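PDB 2ESB: dual specificity protein phosphatase 18 from Homo sapiens, which removes phosphate from tyrosine, serine and threonine residues of proteins, acting on MAP kinase peptides with a preference for phosphotyrosine and doubly phosphorylated forms. Local coordinates for residues G146-L151 and M173-Y178; H153-F156 and N162-H165. All blocks are in the same frame, centred on the assembly; numbering follows the deposited sequence.

Both interactions hold the C-terminal part of the chain against helix 145-159, the last helix in the modelled chain. Interaction 1 uses its N-terminal half, residues 146-151, and interaction 2 the following residues 153-156; their centres lie about 9 Å apart. Along the chain the order is 146-151, 153-156, 162-165, 173-178, which places interaction 2 within the span that interaction 1 brings together. The segments 162-165 and 173-178 also touch each other: Val-164 packs on Pro-175 and Ile-177, and strands 166-167 and 174-175 pair as an antiparallel hairpin. The C-terminal tail is thus folded back along the helical side of the domain, away from Cys-104, the predicted phosphocysteine nucleophile.

Interaction 1 (G146-L151 and M173-Y178)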
ATOM      1  N   GLY A 146      14.035   2.385   0.744  1.00 14.53           N
ATOM      2  CA  GLY A 146      14.243   1.040   0.230  1.00 13.93           C
ATOM      3  C   GLY A 146      13.014   0.577  -0.549  1.00 18.96           C
ATOM      4  O   GLY A 146      13.122  -0.097  -1.575  1.00 15.32           O
ATOM      5  N   PHE A 147      11.832   0.930  -0.060  1.00 15.92           N
ATOM      6  CA  PHE A 147      10.607   0.546  -0.752  1.00 17.78           C
ATOM      7  C   PHE A 147      10.539   1.286  -2.096  1.00 13.41           C
ATOM      8  O   PHE A 147      10.041   0.754  -3.081  1.00 16.44           O
ATOM      9  CB  PHE A 147       9.380   0.871   0.116  1.00 12.90           C
ATOM     10  CG  PHE A 147       9.268   0.021   1.369  1.00 13.61           C
ATOM     11  CD1 PHE A 147       8.363   0.358   2.376  1.00 13.98           C
ATOM     12  CD2 PHE A 147      10.055  -1.120   1.530  1.00 10.28           C
ATOM     13  CE1 PHE A 147       8.240  -0.428   3.531  1.00 14.53           C
ATOM     14  CE2 PHE A 147       9.945  -1.916   2.675  1.00 14.64           C
ATOM     15  CZ  PHE A 147       9.037  -1.572   3.679  1.00 12.38           C
ATOM     16  N   TRP A 148      11.046   2.514  -2.138  1.00 17.69           N
ATOM     17  CA  TRP A 148      11.048   3.257  -3.390  1.00 12.33           C
ATOM     18  C   TRP A 148      11.918   2.535  -4.422  1.00 13.34           C
ATOM     19  O   TRP A 148      11.519   2.373  -5.576  1.00 12.86           O
ATOM     20  CB  TRP A 148      11.538   4.692  -3.176  1.00 10.83           C
ATOM     21  CG  TRP A 148      10.433   5.610  -2.754  1.00 13.01           C
ATOM     22  CD1 TRP A 148      10.247   6.166  -1.525  1.00 11.36           C
ATOM     23  CD2 TRP A 148       9.334   6.044  -3.565  1.00 19.67           C
ATOM     24  NE1 TRP A 148       9.094   6.921  -1.514  1.00 17.25           N
ATOM     25  CE2 TRP A 148       8.516   6.861  -2.756  1.00 15.53           C
ATOM     26  CE3 TRP A 148       8.960   5.818  -4.901  1.00 12.48           C
ATOM     27  CZ2 TRP A 148       7.338   7.458  -3.237  1.00 18.76           C
ATOM     28  CZ3 TRP A 148       7.789   6.410  -5.380  1.00 23.34           C
ATOM     29  CH2 TRP A 148       6.993   7.219  -4.549  1.00 17.55           C
ATOM     30  N   GLU A 149      13.099   2.085  -4.011  1.00 13.79           N
ATOM     31  CA  GLU A 149      13.978   1.358  -4.929  1.00 14.17           C
ATOM     32  C   GLU A 149      13.257   0.102  -5.431  1.00 10.12           C
ATOM     33  O   GLU A 149      13.359  -0.273  -6.604  1.00  9.54           O
ATOM     34  CB  GLU A 149      15.271   0.937  -4.218  1.00 18.17           C
ATOM     35  CG  GLU A 149      16.243   2.063  -3.911  1.00 31.72           C
ATOM     36  CD  GLU A 149      17.276   1.665  -2.861  1.00 43.82           C
ATOM     37  OE1 GLU A 149      17.747   0.507  -2.899  1.00 54.04           O
ATOM     38  OE2 GLU A 149      17.619   2.509  -2.005  1.00 45.37           O
ATOM     39  N   GLN A 150      12.543  -0.565  -4.528  1.00 16.28           N
ATOM     40  CA  GLN A 150      11.801  -1.765  -4.899  1.00 15.04           C
ATOM     41  C   GLN A 150      10.675  -1.439  -5.875  1.00 15.77           C
ATOM     42  O   GLN A 150      10.433  -2.186  -6.834  1.00 13.93           O
ATOM     43  CB  GLN A 150      11.246  -2.449  -3.648  1.00 14.17           C
ATOM     44  CG  GLN A 150      12.324  -3.187  -2.853  1.00 20.19           C
ATOM     45  CD  GLN A 150      11.849  -3.602  -1.475  1.00 19.80           C
ATOM     46  OE1 GLN A 150      10.756  -4.133  -1.328  1.00 17.20           O
ATOM     47  NE2 GLN A 150      12.677  -3.368  -0.458  1.00 14.25           N
ATOM     48  N   LEU A 151       9.995  -0.320  -5.637  1.00 16.49           N
ATOM     49  CA  LEU A 151       8.893   0.109  -6.509  1.00 15.98           C
ATOM     50  C   LEU A 151       9.410   0.517  -7.891  1.00 11.98           C
ATOM     51  O   LEU A 151       8.781   0.243  -8.910  1.00 13.22           O
ATOM     52  CB  LEU A 151       8.124   1.267  -5.862  1.00 10.81           C
ATOM     53  CG  LEU A 151       7.228   0.874  -4.683  1.00 13.85           C
ATOM     54  CD1 LEU A 151       6.755   2.129  -3.954  1.00 17.15           C
ATOM     55  CD2 LEU A 151       6.034   0.064  -5.181  1.00 15.34           C
ATOM     56  N   MET A 173      19.818   8.694  -0.162  1.00 31.69           N
ATOM     57  CA  MET A 173      19.019   8.424  -1.356  1.00 31.16           C
ATOM     58  C   MET A 173      17.531   8.657  -1.141  1.00 26.00           C
ATOM     59  O   MET A 173      16.959   8.240  -0.137  1.00 23.62           O
ATOM     60  CB  MET A 173      19.226   6.981  -1.810  1.00 32.26           C
ATOM     61  CG  MET A 173      20.661   6.636  -2.144  1.00 43.57           C
ATOM     62  SD  MET A 173      21.200   7.448  -3.639  1.00 49.29           S
ATOM     63  CE  MET A 173      20.879   6.181  -4.826  1.00 39.64           C
ATOM     64  N   ILE A 174      16.906   9.325  -2.097  1.00 22.52           N
ATOM     65  CA  ILE A 174      15.476   9.593  -2.030  1.00 23.05           C
ATOM     66  C   ILE A 174      14.962   9.584  -3.455  1.00 18.39           C
ATOM     67  O   ILE A 174      15.742   9.729  -4.395  1.00 19.58           O
ATOM     68  CB  ILE A 174      15.181  10.994  -1.448  1.00 19.52           C
ATOM     69  CG1 ILE A 174      15.819  12.064  -2.345  1.00 17.22           C
ATOM     70  CG2 ILE A 174      15.707  11.091  -0.020  1.00 25.23           C
ATOM     71  CD1 ILE A 174      15.635  13.475  -1.871  1.00 26.75           C
ATOM     72  N   PRO A 175      13.649   9.389  -3.639  1.00 16.02           N
ATOM     73  CA  PRO A 175      13.078   9.389  -4.993  1.00 20.32           C
ATOM     74  C   PRO A 175      13.182  10.843  -5.423  1.00 19.23           C
ATOM     75  O   PRO A 175      13.080  11.733  -4.567  1.00 18.58           O
ATOM     76  CB  PRO A 175      11.611   8.998  -4.781  1.00 20.35           C
ATOM     77  CG  PRO A 175      11.520   8.545  -3.367  1.00 23.24           C
ATOM     78  CD  PRO A 175      12.619   9.207  -2.609  1.00 14.89           C
ATOM     79  N   ASP A 176      13.383  11.112  -6.714  1.00 19.84           N
ATOM     80  CA  ASP A 176      13.500  12.506  -7.132  1.00 16.58           C
ATOM     81  C   ASP A 176      12.258  13.315  -6.750  1.00 27.06           C
ATOM     82  O   ASP A 176      12.346  14.525  -6.514  1.00 29.72           O
ATOM     83  CB  ASP A 176      13.803  12.627  -8.640  1.00 22.59           C
ATOM     84  CG  ASP A 176      12.969  11.694  -9.501  1.00 24.23           C
ATOM     85  OD1 ASP A 176      11.873  11.279  -9.083  1.00 24.38           O
ATOM     86  OD2 ASP A 176      13.417  11.385 -10.623  1.00 31.86           O
ATOM     87  N   ILE A 177      11.118  12.635  -6.660  1.00 20.35           N
ATOM     88  CA  ILE A 177       9.846  13.245  -6.268  1.00 22.08           C
ATOM     89  C   ILE A 177       9.991  14.062  -4.988  1.00 23.21           C
ATOM     90  O   ILE A 177       9.248  15.016  -4.761  1.00 24.81           O
ATOM     91  CB  ILE A 177       8.777  12.162  -5.972  1.00 26.25           C
ATOM     92  CG1 ILE A 177       8.413  11.409  -7.247  1.00 35.62           C
ATOM     93  CG2 ILE A 177       7.543  12.796  -5.361  1.00 41.46           C
ATOM     94  CD1 ILE A 177       7.410  10.293  -7.008  1.00 45.07           C
ATOM     95  N   TYR A 178      10.920  13.665  -4.126  1.00 20.25           N
ATOM     96  CA  TYR A 178      11.100  14.372  -2.869  1.00 22.77           C
ATOM     97  C   TYR A 178      12.084  15.534  -2.948  1.00 35.22           C
ATOM     98  O   TYR A 178      12.437  16.118  -1.920  1.00 29.20           O
ATOM     99  CB  TYR A 178      11.529  13.395  -1.772  1.00 26.59           C
ATOM    100  CG  TYR A 178      10.494  12.337  -1.441  1.00 27.85           C
ATOM    101  CD1 TYR A 178       9.164  12.461  -1.860  1.00 25.50           C
ATOM    102  CD2 TYR A 178      10.842  11.220  -0.682  1.00 25.75           C
ATOM    103  CE1 TYR A 178       8.205  11.486  -1.524  1.00 24.56           C
ATOM    104  CE2 TYR A 178       9.904  10.251  -0.344  1.00 26.01           C
ATOM    105  CZ  TYR A 178       8.592  10.390  -0.766  1.00 24.31           C
ATOM    106  OH  TYR A 178       7.683   9.426  -0.417  1.00 16.40           O
TER
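Strand 174-175 of the C-terminal hairpin and the 3-10 turn 176-178 that follows it meet helix 145-159 through a single large side chain, Trp-148. Pro-175 lies over one face of the indole in a CH-pi contact, and its CG also lies over a face of the Tyr-178 ring, offset toward the rim. These rings are nearly perpendicular, their planes at 87° with the five-membered ring of Trp-148 and the Tyr-178 ring centred 5.2 Å apart, yet their placement is oblique. At the indole edge, Trp-148 NE1 donates to Tyr-178 OH over 3.1 Å; the bond is bent, 136° at the hydrogen, and the hydroxyl lies 18° out of the indole plane. Ile-177 adds its CD1, 4.0 Å from Trp-148 CH2 at the far end of the six-membered ring. Tyr-178 N bonds to Pro-175 O within the 3-10 turn, which keeps the tyrosine close to the proline. Leu-116, Leu-127 and His-131 of neighbouring helices also pack on Trp-148, and Arg-142 makes a cation-pi contact with Tyr-178. Apolar packing therefore dominates, while the single bent bond satisfies the indole N-H of a buried tryptophan and helps fix the rotation of its ring.

Interaction 2 (H153-F156 and N162-H165); sequences HYEF and NTVH
Glu-155, on helix 145-159, sends its carboxylate across to Asn-162 and Thr-163, and both of its oxygens are engaged. OE1 accepts from Thr-163 OG1 at 2.6 Å through its syn lone pair. OE2 takes two donors: Asn-162 ND2, at 3.0 Å and nearly straight (173°), arrives on the anti side, and the backbone Thr-163 N, also 3.0 Å from Glu-155 OE2, on the syn side. Both approach from the same face of the carboxylate, each 35° out of its plane, although the oxygen lies almost in the amide plane of Asn-162. An extended side chain, with CG anti to the backbone N (chi1 -178°), carries the carboxylate this far from the helix. Leu-127 N donates to OE1 as well, and Leu-128 N to Thr-163 OG1, so the buried acid is tied to the start of helix 127-137 too; these N-H groups would probably help stabilise its negative charge. A glutamine in its place would remove the charge and, with an NH2 where an oxygen now accepts, would probably leave a donor such as Asn-162 ND2 or Thr-163 OG1 facing another N-H. Toward solvent the fit is looser. The exposed Phe-156 meets Asn-162 at about a right angle, its CB 3.9 Å from Asn-162 OD1. Meanwhile Asn-162 ND2 has its strongest partner in Ile-152 O, which holds the amide against the helix. Here one helix carboxylate fastens the reversal in which the chain leaving helix 145-159 runs back along it toward the antiparallel hairpin of strands 166-167 and 174-175.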
ATOM      1  N   HIS A 153      12.107  -0.687  -9.306  1.00 17.58           N
ATOM      2  CA  HIS A 153      12.469  -1.930  -9.990  1.00 15.75           C
ATOM      3  C   HIS A 153      11.202  -2.620 -10.532  1.00 19.84           C
ATOM      4  O   HIS A 153      11.187  -3.133 -11.650  1.00 14.82           O
ATOM      5  CB  HIS A 153      13.211  -2.864  -9.035  1.00 15.82           C
ATOM      6  CG  HIS A 153      13.567  -4.185  -9.642  1.00 27.23           C
ATOM      7  ND1 HIS A 153      12.833  -5.330  -9.418  1.00 27.06           N
ATOM      8  CD2 HIS A 153      14.565  -4.538 -10.487  1.00 25.10           C
ATOM      9  CE1 HIS A 153      13.365  -6.333 -10.095  1.00 23.89           C
ATOM     10  NE2 HIS A 153      14.417  -5.878 -10.752  1.00 33.76           N
ATOM     11  N   TYR A 154      10.134  -2.611  -9.743  1.00 13.60           N
ATOM     12  CA  TYR A 154       8.869  -3.224 -10.159  1.00 14.65           C
ATOM     13  C   TYR A 154       8.272  -2.445 -11.338  1.00 17.08           C
ATOM     14  O   TYR A 154       7.740  -3.040 -12.271  1.00 19.00           O
ATOM     15  CB  TYR A 154       7.898  -3.243  -8.979  1.00 14.70           C
ATOM     16  CG  TYR A 154       6.621  -4.014  -9.203  1.00 14.26           C
ATOM     17  CD1 TYR A 154       6.646  -5.319  -9.678  1.00 16.59           C
ATOM     18  CD2 TYR A 154       5.387  -3.451  -8.892  1.00 10.74           C
ATOM     19  CE1 TYR A 154       5.470  -6.054  -9.844  1.00 26.44           C
ATOM     20  CE2 TYR A 154       4.197  -4.184  -9.048  1.00 14.51           C
ATOM     21  CZ  TYR A 154       4.253  -5.483  -9.526  1.00 18.54           C
ATOM     22  OH  TYR A 154       3.102  -6.221  -9.689  1.00 16.77           O
ATOM     23  N   GLU A 155       8.351  -1.118 -11.294  1.00 17.96           N
ATOM     24  CA  GLU A 155       7.837  -0.306 -12.391  1.00 12.94           C
ATOM     25  C   GLU A 155       8.563  -0.688 -13.673  1.00 18.95           C
ATOM     26  O   GLU A 155       7.939  -0.852 -14.727  1.00 18.97           O
ATOM     27  CB  GLU A 155       8.047   1.192 -12.137  1.00 19.57           C
ATOM     28  CG  GLU A 155       7.463   2.057 -13.259  1.00 16.98           C
ATOM     29  CD  GLU A 155       7.750   3.541 -13.121  1.00 19.64           C
ATOM     30  OE1 GLU A 155       6.920   4.340 -13.604  1.00 14.45           O
ATOM     31  OE2 GLU A 155       8.796   3.923 -12.559  1.00 17.71           O
ATOM     32  N   PHE A 156       9.885  -0.826 -13.589  1.00 18.02           N
ATOM     33  CA  PHE A 156      10.670  -1.188 -14.768  1.00 17.45           C
ATOM     34  C   PHE A 156      10.240  -2.553 -15.273  1.00 23.21           C
ATOM     35  O   PHE A 156      10.174  -2.786 -16.482  1.00 21.37           O
ATOM     36  CB  PHE A 156      12.167  -1.221 -14.453  1.00 14.36           C
ATOM     37  CG  PHE A 156      13.026  -1.498 -15.658  1.00 19.00           C
ATOM     38  CD1 PHE A 156      13.200  -0.523 -16.638  1.00 23.67           C
ATOM     39  CD2 PHE A 156      13.634  -2.736 -15.828  1.00 26.47           C
ATOM     40  CE1 PHE A 156      13.968  -0.778 -17.774  1.00 32.03           C
ATOM     41  CE2 PHE A 156      14.405  -3.004 -16.961  1.00 29.05           C
ATOM     42  CZ  PHE A 156      14.570  -2.018 -17.936  1.00 24.09           C
ATOM     43  N   ASN A 162      11.064   3.894 -16.399  1.00 17.43           N
ATOM     44  CA  ASN A 162      10.829   4.477 -15.079  1.00 17.87           C
ATOM     45  C   ASN A 162      10.384   5.932 -15.147  1.00 23.91           C
ATOM     46  O   ASN A 162      10.780   6.671 -16.043  1.00 18.21           O
ATOM     47  CB  ASN A 162      12.095   4.391 -14.220  1.00 18.56           C
ATOM     48  CG  ASN A 162      12.336   3.010 -13.676  1.00 19.28           C
ATOM     49  OD1 ASN A 162      13.430   2.463 -13.815  1.00 15.73           O
ATOM     50  ND2 ASN A 162      11.316   2.433 -13.044  1.00 15.67           N
ATOM     51  N   THR A 163       9.567   6.336 -14.179  1.00 17.22           N
ATOM     52  CA  THR A 163       9.068   7.701 -14.109  1.00 16.39           C
ATOM     53  C   THR A 163       9.488   8.347 -12.795  1.00 16.11           C
ATOM     54  O   THR A 163       9.233   9.526 -12.560  1.00 15.87           O
ATOM     55  CB  THR A 163       7.540   7.742 -14.235  1.00 13.83           C
ATOM     56  OG1 THR A 163       6.958   6.877 -13.251  1.00 12.44           O
ATOM     57  CG2 THR A 163       7.118   7.296 -15.633  1.00 16.75           C
ATOM     58  N   VAL A 164      10.114   7.550 -11.935  1.00 15.46           N
ATOM     59  CA  VAL A 164      10.631   8.016 -10.649  1.00 11.76           C
ATOM     60  C   VAL A 164      12.059   7.446 -10.562  1.00 17.47           C
ATOM     61  O   VAL A 164      12.296   6.302 -10.950  1.00 16.23           O
ATOM     62  CB  VAL A 164       9.781   7.491  -9.468  1.00 19.49           C
ATOM     63  CG1 VAL A 164      10.364   7.969  -8.149  1.00 18.72           C
ATOM     64  CG2 VAL A 164       8.332   7.975  -9.608  1.00 10.17           C
ATOM     65  N   HIS A 165      13.004   8.244 -10.075  1.00 14.14           N
ATOM     66  CA  HIS A 165      14.396   7.802  -9.971  1.00 19.87           C
ATOM     67  C   HIS A 165      14.992   8.209  -8.629  1.00 14.69           C
ATOM     68  O   HIS A 165      14.709   9.300  -8.137  1.00 16.65           O
ATOM     69  CB  HIS A 165      15.246   8.439 -11.077  1.00 20.22           C
ATOM     70  CG  HIS A 165      14.585   8.451 -12.421  1.00 21.91           C
ATOM     71  ND1 HIS A 165      13.526   9.278 -12.723  1.00 34.46           N
ATOM     72  CD2 HIS A 165      14.813   7.709 -13.532  1.00 27.68           C
ATOM     73  CE1 HIS A 165      13.128   9.045 -13.961  1.00 27.12           C
ATOM     74  NE2 HIS A 165      13.893   8.097 -14.474  1.00 32.73           N
TER